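Local atomic coordinates of putative phytoene/squalene synthase YisP (Bacillus subtilis subsp. subtilis, PDB entry 3WE9), a protein that hydrolyses farnesyl diphosphate to farnesol and diphosphate, a reaction that supports biofilm formation, although its fold is that of the phytoene/squalene synthases. Residues Val162-Lys174 with Val244-Tyr258. Residues are numbered along the deposited sequence; the frame is centred on the assembly and turned at random.
Sequences VRFLSDLGTDQQK and VLEKIRAKQHDVFQY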
loop_
_atom_site.group_PDB
_atom_site.type_symbol
_atom_site.label_atom_id
_atom_site.label_comp_id
_atom_site.label_asym_id
_atom_site.label_seq_id
_atom_site.Cartn_x
_atom_site.Cartn_y
_atom_site.Cartn_z
ATOM N N VAL A 162 -0.987 -3.032 6.442
ATOM C CA VAL A 162 0.118 -3.980 6.567
ATOM C C VAL A 162 1.437 -3.235 6.753
ATOM O O VAL A 162 2.263 -3.604 7.590
ATOM C CB VAL A 162 0.204 -4.902 5.339
ATOM C CG1 VAL A 162 1.467 -5.767 5.418
ATOM C CG2 VAL A 162 -1.025 -5.799 5.300
ATOM N N ARG A 163 1.636 -2.181 5.973
ATOM C CA ARG A 163 2.852 -1.395 6.099
ATOM C C ARG A 163 2.951 -0.828 7.512
ATOM O O ARG A 163 4.017 -0.856 8.128
ATOM C CB ARG A 163 2.856 -0.260 5.073
ATOM C CG ARG A 163 3.118 -0.729 3.653
ATOM C CD ARG A 163 2.904 0.393 2.659
ATOM N NE ARG A 163 3.385 0.038 1.329
ATOM C CZ ARG A 163 4.667 0.016 0.976
ATOM N NH1 ARG A 163 5.605 0.336 1.857
ATOM N NH2 ARG A 163 5.011 -0.322 -0.259
ATOM N N PHE A 164 1.833 -0.320 8.024
ATOM C CA PHE A 164 1.807 0.243 9.368
ATOM C C PHE A 164 2.220 -0.795 10.405
ATOM O O PHE A 164 2.992 -0.498 11.310
ATOM C CB PHE A 164 0.406 0.762 9.723
ATOM C CG PHE A 164 -0.010 1.992 8.959
ATOM C CD1 PHE A 164 0.880 2.642 8.101
ATOM C CD2 PHE A 164 -1.294 2.516 9.117
ATOM C CE1 PHE A 164 0.501 3.796 7.415
ATOM C CE2 PHE A 164 -1.688 3.673 8.435
ATOM C CZ PHE A 164 -0.788 4.314 7.582
ATOM N N LEU A 165 1.690 -2.009 10.265
ATOM C CA LEU A 165 1.979 -3.109 11.185
ATOM C C LEU A 165 3.378 -3.720 11.054
ATOM O O LEU A 165 3.800 -4.500 11.912
ATOM C CB LEU A 165 0.942 -4.223 10.987
ATOM C CG LEU A 165 -0.507 -3.916 11.402
ATOM C CD1 LEU A 165 -1.440 -5.021 10.913
ATOM C CD2 LEU A 165 -0.586 -3.788 12.913
ATOM N N SER A 166 4.084 -3.369 9.984
ATOM C CA SER A 166 5.420 -3.907 9.707
ATOM C C SER A 166 6.593 -3.142 10.319
ATOM O O SER A 166 7.734 -3.609 10.268
ATOM C CB SER A 166 5.646 -3.966 8.189
ATOM O OG SER A 166 4.677 -4.770 7.539
ATOM N N ASP A 167 6.334 -1.977 10.899
ATOM C CA ASP A 167 7.428 -1.175 11.432
ATOM C C ASP A 167 6.915 -0.122 12.401
ATOM O O ASP A 167 6.224 0.817 12.001
ATOM C CB ASP A 167 8.151 -0.517 10.251
ATOM C CG ASP A 167 9.349 0.323 10.661
ATOM O OD1 ASP A 167 9.788 0.268 11.829
ATOM O OD2 ASP A 167 9.864 1.041 9.779
ATOM N N LEU A 168 7.244 -0.299 13.678
ATOM C CA LEU A 168 6.831 0.634 14.721
ATOM C C LEU A 168 8.058 1.228 15.408
ATOM O O LEU A 168 8.032 1.521 16.605
ATOM C CB LEU A 168 5.948 -0.087 15.745
ATOM C CG LEU A 168 4.653 -0.715 15.201
ATOM C CD1 LEU A 168 3.888 -1.375 16.352
ATOM C CD2 LEU A 168 3.798 0.355 14.523
ATOM N N GLY A 169 9.124 1.419 14.636
ATOM C CA GLY A 169 10.362 1.955 15.181
ATOM C C GLY A 169 10.397 3.401 15.657
ATOM O O GLY A 169 11.132 3.715 16.593
ATOM N N THR A 170 9.616 4.281 15.033
ATOM C CA THR A 170 9.600 5.698 15.405
ATOM C C THR A 170 8.340 6.111 16.166
ATOM O O THR A 170 7.350 5.381 16.184
ATOM C CB THR A 170 9.689 6.595 14.163
ATOM O OG1 THR A 170 8.491 6.449 13.394
ATOM C CG2 THR A 170 10.889 6.213 13.306
ATOM N N ASP A 171 8.376 7.295 16.779
ATOM C CA ASP A 171 7.224 7.782 17.523
ATOM C C ASP A 171 6.056 8.055 16.588
ATOM O O ASP A 171 4.902 7.882 16.963
ATOM C CB ASP A 171 7.564 9.059 18.305
ATOM C CG ASP A 171 8.506 8.800 19.471
ATOM O OD1 ASP A 171 8.503 7.669 20.008
ATOM O OD2 ASP A 171 9.234 9.736 19.865
ATOM N N GLN A 172 6.361 8.485 15.367
ATOM C CA GLN A 172 5.326 8.768 14.379
ATOM C C GLN A 172 4.549 7.494 14.059
ATOM O O GLN A 172 3.329 7.519 13.906
ATOM C CB GLN A 172 5.952 9.323 13.099
ATOM C CG GLN A 172 4.941 9.634 12.006
ATOM C CD GLN A 172 5.553 10.394 10.843
ATOM O OE1 GLN A 172 6.064 11.506 11.011
ATOM N NE2 GLN A 172 5.504 9.799 9.654
ATOM N N GLN A 173 5.263 6.376 13.965
ATOM C CA GLN A 173 4.622 5.099 13.670
ATOM C C GLN A 173 3.875 4.592 14.908
ATOM O O GLN A 173 2.750 4.095 14.804
ATOM C CB GLN A 173 5.680 4.094 13.201
ATOM C CG GLN A 173 6.437 4.589 11.961
ATOM C CD GLN A 173 7.610 3.707 11.561
ATOM O OE1 GLN A 173 8.458 3.366 12.382
ATOM N NE2 GLN A 173 7.668 3.348 10.280
ATOM N N LYS A 174 4.493 4.742 16.081
ATOM C CA LYS A 174 3.879 4.317 17.334
ATOM C C LYS A 174 2.592 5.102 17.595
ATOM O O LYS A 174 1.652 4.585 18.197
ATOM C CB LYS A 174 4.846 4.522 18.508
ATOM C CG LYS A 174 6.065 3.600 18.503
ATOM C CD LYS A 174 6.893 3.823 19.766
ATOM C CE LYS A 174 8.008 2.801 19.917
ATOM N NZ LYS A 174 9.017 2.909 18.831
ATOM N N VAL A 244 3.613 -11.034 4.339
ATOM C CA VAL A 244 4.288 -10.093 5.219
ATOM C C VAL A 244 3.778 -10.267 6.653
ATOM O O VAL A 244 4.563 -10.334 7.601
ATOM C CB VAL A 244 4.053 -8.627 4.763
ATOM C CG1 VAL A 244 4.567 -7.654 5.831
ATOM C CG2 VAL A 244 4.776 -8.369 3.451
ATOM N N LEU A 245 2.459 -10.346 6.803
ATOM C CA LEU A 245 1.851 -10.526 8.118
ATOM C C LEU A 245 2.299 -11.848 8.740
ATOM O O LEU A 245 2.558 -11.929 9.944
ATOM C CB LEU A 245 0.323 -10.496 8.006
ATOM C CG LEU A 245 -0.265 -9.137 7.606
ATOM C CD1 LEU A 245 -1.748 -9.269 7.325
ATOM C CD2 LEU A 245 -0.006 -8.125 8.719
ATOM N N GLU A 246 2.393 -12.889 7.918
ATOM C CA GLU A 246 2.825 -14.188 8.428
ATOM C C GLU A 246 4.289 -14.142 8.881
ATOM O O GLU A 246 4.645 -14.731 9.904
ATOM C CB GLU A 246 2.623 -15.267 7.360
ATOM C CG GLU A 246 1.164 -15.479 6.978
ATOM C CD GLU A 246 0.326 -16.094 8.101
ATOM O OE1 GLU A 246 0.259 -15.511 9.209
ATOM O OE2 GLU A 246 -0.271 -17.171 7.872
ATOM N N LYS A 247 5.129 -13.426 8.138
ATOM C CA LYS A 247 6.544 -13.315 8.490
ATOM C C LYS A 247 6.701 -12.601 9.826
ATOM O O LYS A 247 7.503 -12.998 10.676
ATOM C CB LYS A 247 7.319 -12.548 7.409
ATOM C CG LYS A 247 8.825 -12.471 7.684
ATOM C CD LYS A 247 9.604 -11.809 6.553
ATOM C CE LYS A 247 11.105 -11.817 6.856
ATOM N NZ LYS A 247 11.920 -11.227 5.758
ATOM N N ILE A 248 5.934 -11.531 10.004
ATOM C CA ILE A 248 5.982 -10.765 11.242
ATOM C C ILE A 248 5.627 -11.685 12.411
ATOM O O ILE A 248 6.282 -11.661 13.453
ATOM C CB ILE A 248 4.996 -9.566 11.180
ATOM C CG1 ILE A 248 5.449 -8.596 10.076
ATOM C CG2 ILE A 248 4.938 -8.860 12.536
ATOM C CD1 ILE A 248 4.490 -7.440 9.805
ATOM N N ARG A 249 4.595 -12.503 12.231
ATOM C CA ARG A 249 4.184 -13.429 13.279
ATOM C C ARG A 249 5.303 -14.434 13.546
ATOM O O ARG A 249 5.584 -14.774 14.695
ATOM C CB ARG A 249 2.909 -14.166 12.868
ATOM C CG ARG A 249 1.675 -13.280 12.871
ATOM C CD ARG A 249 0.451 -14.000 12.320
ATOM N NE ARG A 249 -0.730 -13.144 12.381
ATOM C CZ ARG A 249 -1.541 -12.912 11.356
ATOM N NH1 ARG A 249 -1.307 -13.476 10.175
ATOM N NH2 ARG A 249 -2.579 -12.105 11.510
ATOM N N ALA A 250 5.937 -14.893 12.471
ATOM C CA ALA A 250 7.031 -15.857 12.550
ATOM C C ALA A 250 8.242 -15.266 13.260
ATOM O O ALA A 250 9.037 -15.984 13.869
ATOM C CB ALA A 250 7.427 -16.313 11.141
ATOM N N LYS A 251 8.383 -13.950 13.177
ATOM C CA LYS A 251 9.505 -13.288 13.814
ATOM C C LYS A 251 9.115 -12.621 15.123
ATOM O O LYS A 251 9.676 -11.594 15.505
ATOM C CB LYS A 251 10.126 -12.273 12.866
ATOM C CG LYS A 251 10.615 -12.872 11.553
ATOM C CD LYS A 251 11.721 -13.882 11.778
ATOM C CE LYS A 251 12.230 -14.438 10.456
ATOM N NZ LYS A 251 13.303 -15.446 10.680
ATOM N N GLN A 252 8.122 -13.206 15.782
ATOM C CA GLN A 252 7.676 -12.752 17.091
ATOM C C GLN A 252 7.224 -11.299 17.230
ATOM O O GLN A 252 7.444 -10.682 18.269
ATOM C CB GLN A 252 8.785 -13.036 18.107
ATOM C CG GLN A 252 9.418 -14.419 17.941
ATOM C CD GLN A 252 8.388 -15.529 17.827
ATOM O OE1 GLN A 252 8.134 -16.059 16.739
ATOM N NE2 GLN A 252 7.782 -15.884 18.954
ATOM N N HIS A 253 6.602 -10.755 16.191
ATOM C CA HIS A 253 6.095 -9.382 16.239
ATOM C C HIS A 253 7.152 -8.364 16.668
ATOM O O HIS A 253 6.823 -7.346 17.271
ATOM C CB HIS A 253 4.914 -9.304 17.215
ATOM C CG HIS A 253 3.788 -10.232 16.877
ATOM N ND1 HIS A 253 3.729 -11.531 17.335
ATOM C CD2 HIS A 253 2.691 -10.056 16.102
ATOM C CE1 HIS A 253 2.643 -12.116 16.857
ATOM N NE2 HIS A 253 1.997 -11.242 16.105
ATOM N N ASP A 254 8.411 -8.633 16.333
ATOM C CA ASP A 254 9.539 -7.779 16.719
ATOM C C ASP A 254 9.628 -6.518 15.845
ATOM O O ASP A 254 10.709 -6.149 15.369
ATOM C CB ASP A 254 10.825 -8.613 16.607
ATOM C CG ASP A 254 11.929 -8.150 17.546
ATOM O OD1 ASP A 254 11.677 -7.353 18.472
ATOM O OD2 ASP A 254 13.070 -8.616 17.361
ATOM N N VAL A 255 8.491 -5.843 15.671
ATOM C CA VAL A 255 8.414 -4.654 14.826
ATOM C C VAL A 255 8.883 -3.338 15.429
ATOM O O VAL A 255 8.911 -2.328 14.730
ATOM C CB VAL A 255 6.973 -4.458 14.277
ATOM C CG1 VAL A 255 6.594 -5.636 13.398
ATOM C CG2 VAL A 255 5.992 -4.304 15.432
ATOM N N PHE A 256 9.228 -3.332 16.713
ATOM C CA PHE A 256 9.736 -2.111 17.348
ATOM C C PHE A 256 11.241 -2.028 17.057
ATOM O O PHE A 256 11.827 -0.943 17.029
ATOM C CB PHE A 256 9.532 -2.146 18.870
ATOM C CG PHE A 256 8.094 -2.015 19.302
ATOM C CD1 PHE A 256 7.371 -0.852 19.042
ATOM C CD2 PHE A 256 7.468 -3.053 19.981
ATOM C CE1 PHE A 256 6.042 -0.728 19.458
ATOM C CE2 PHE A 256 6.136 -2.937 20.399
ATOM C CZ PHE A 256 5.428 -1.775 20.137
ATOM N N GLN A 257 11.847 -3.190 16.828
ATOM C CA GLN A 257 13.282 -3.287 16.558
ATOM C C GLN A 257 13.655 -3.346 15.081
ATOM O O GLN A 257 14.671 -2.782 14.670
ATOM C CB GLN A 257 13.860 -4.523 17.254
ATOM C CG GLN A 257 13.803 -4.471 18.768
ATOM C CD GLN A 257 14.358 -3.177 19.323
ATOM O OE1 GLN A 257 15.407 -2.703 18.890
ATOM N NE2 GLN A 257 13.659 -2.599 20.291
ATOM N N TYR A 258 12.837 -4.035 14.290
ATOM C CA TYR A 258 13.091 -4.196 12.862
ATOM C C TYR A 258 11.892 -3.839 12.000
ATOM O O TYR A 258 10.749 -3.957 12.436
ATOM C CB TYR A 258 13.440 -5.653 12.549
ATOM C CG TYR A 258 14.666 -6.186 13.235
ATOM C CD1 TYR A 258 15.927 -6.054 12.652
ATOM C CD2 TYR A 258 14.567 -6.860 14.450
ATOM C CE1 TYR A 258 17.058 -6.586 13.257
ATOM C CE2 TYR A 258 15.692 -7.394 15.066
ATOM C CZ TYR A 258 16.933 -7.255 14.461
ATOM O OH TYR A 258 18.043 -7.797 15.057
HETATM O O HOH W 1 11.330 -0.977 13.665
HETATM O O HOH W 2 11.145 1.228 19.258
#
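V162 and L165 meet V244 and L245 where helices 145-165 and 228-250 of the all-helical squalene/phytoene synthase fold pack together near their C-terminal ends; beyond them, the following loops meet through one backbone hydrogen bond and the V255 and F256 side chains. With chi1 at 173°, V162 CG1 swings away from its own amide nitrogen and lies 3.7 Å from V244 CG1, while CG2 leans on the L245 isobutyl group. S166 OG hydrogen-bonds back to V162 O, and so presents its oxygen to the methyls V244 CG1 and I248 CD1; the buried hydroxyl is satisfied by the carbonyl four residues back. A Schellman motif closes helix 228-250 at Q252, and the chain then turns back to bring V255 and F256 against the loop after helix 145-165. V255 is the wedge: CG1 presses to 3.4 Å from L165 O, a carbonyl that accepts a hydrogen bond from W205 NE1, and CG2 runs alongside L168, 3.7 Å from L168 CD1. Its carbonyl accepts from L168 N (2.8 Å, 167° at the hydrogen), the donor standing above the carbonyl plane. L168 fills the hollow between V255 and the F256 ring, whose CD1 lies 3.7 Å from L168 CB; L168 O sits at the ring edge, and F201 and L192 add further walls. K174 reaches this corner with an extended chain, CE oblique to the ring, and a bend at chi4 (64°) turns NZ onto L168 O. Cut back to an alanine, this position would probably leave L168 O without its ammonium partner and open a gap beside F256 CD1. D167 OD1 makes an Asx turn with G169 N and shares a water with V255 O. A second water receives a hydrogen bond from K174 NZ at 2.7 Å and donates to F256 O.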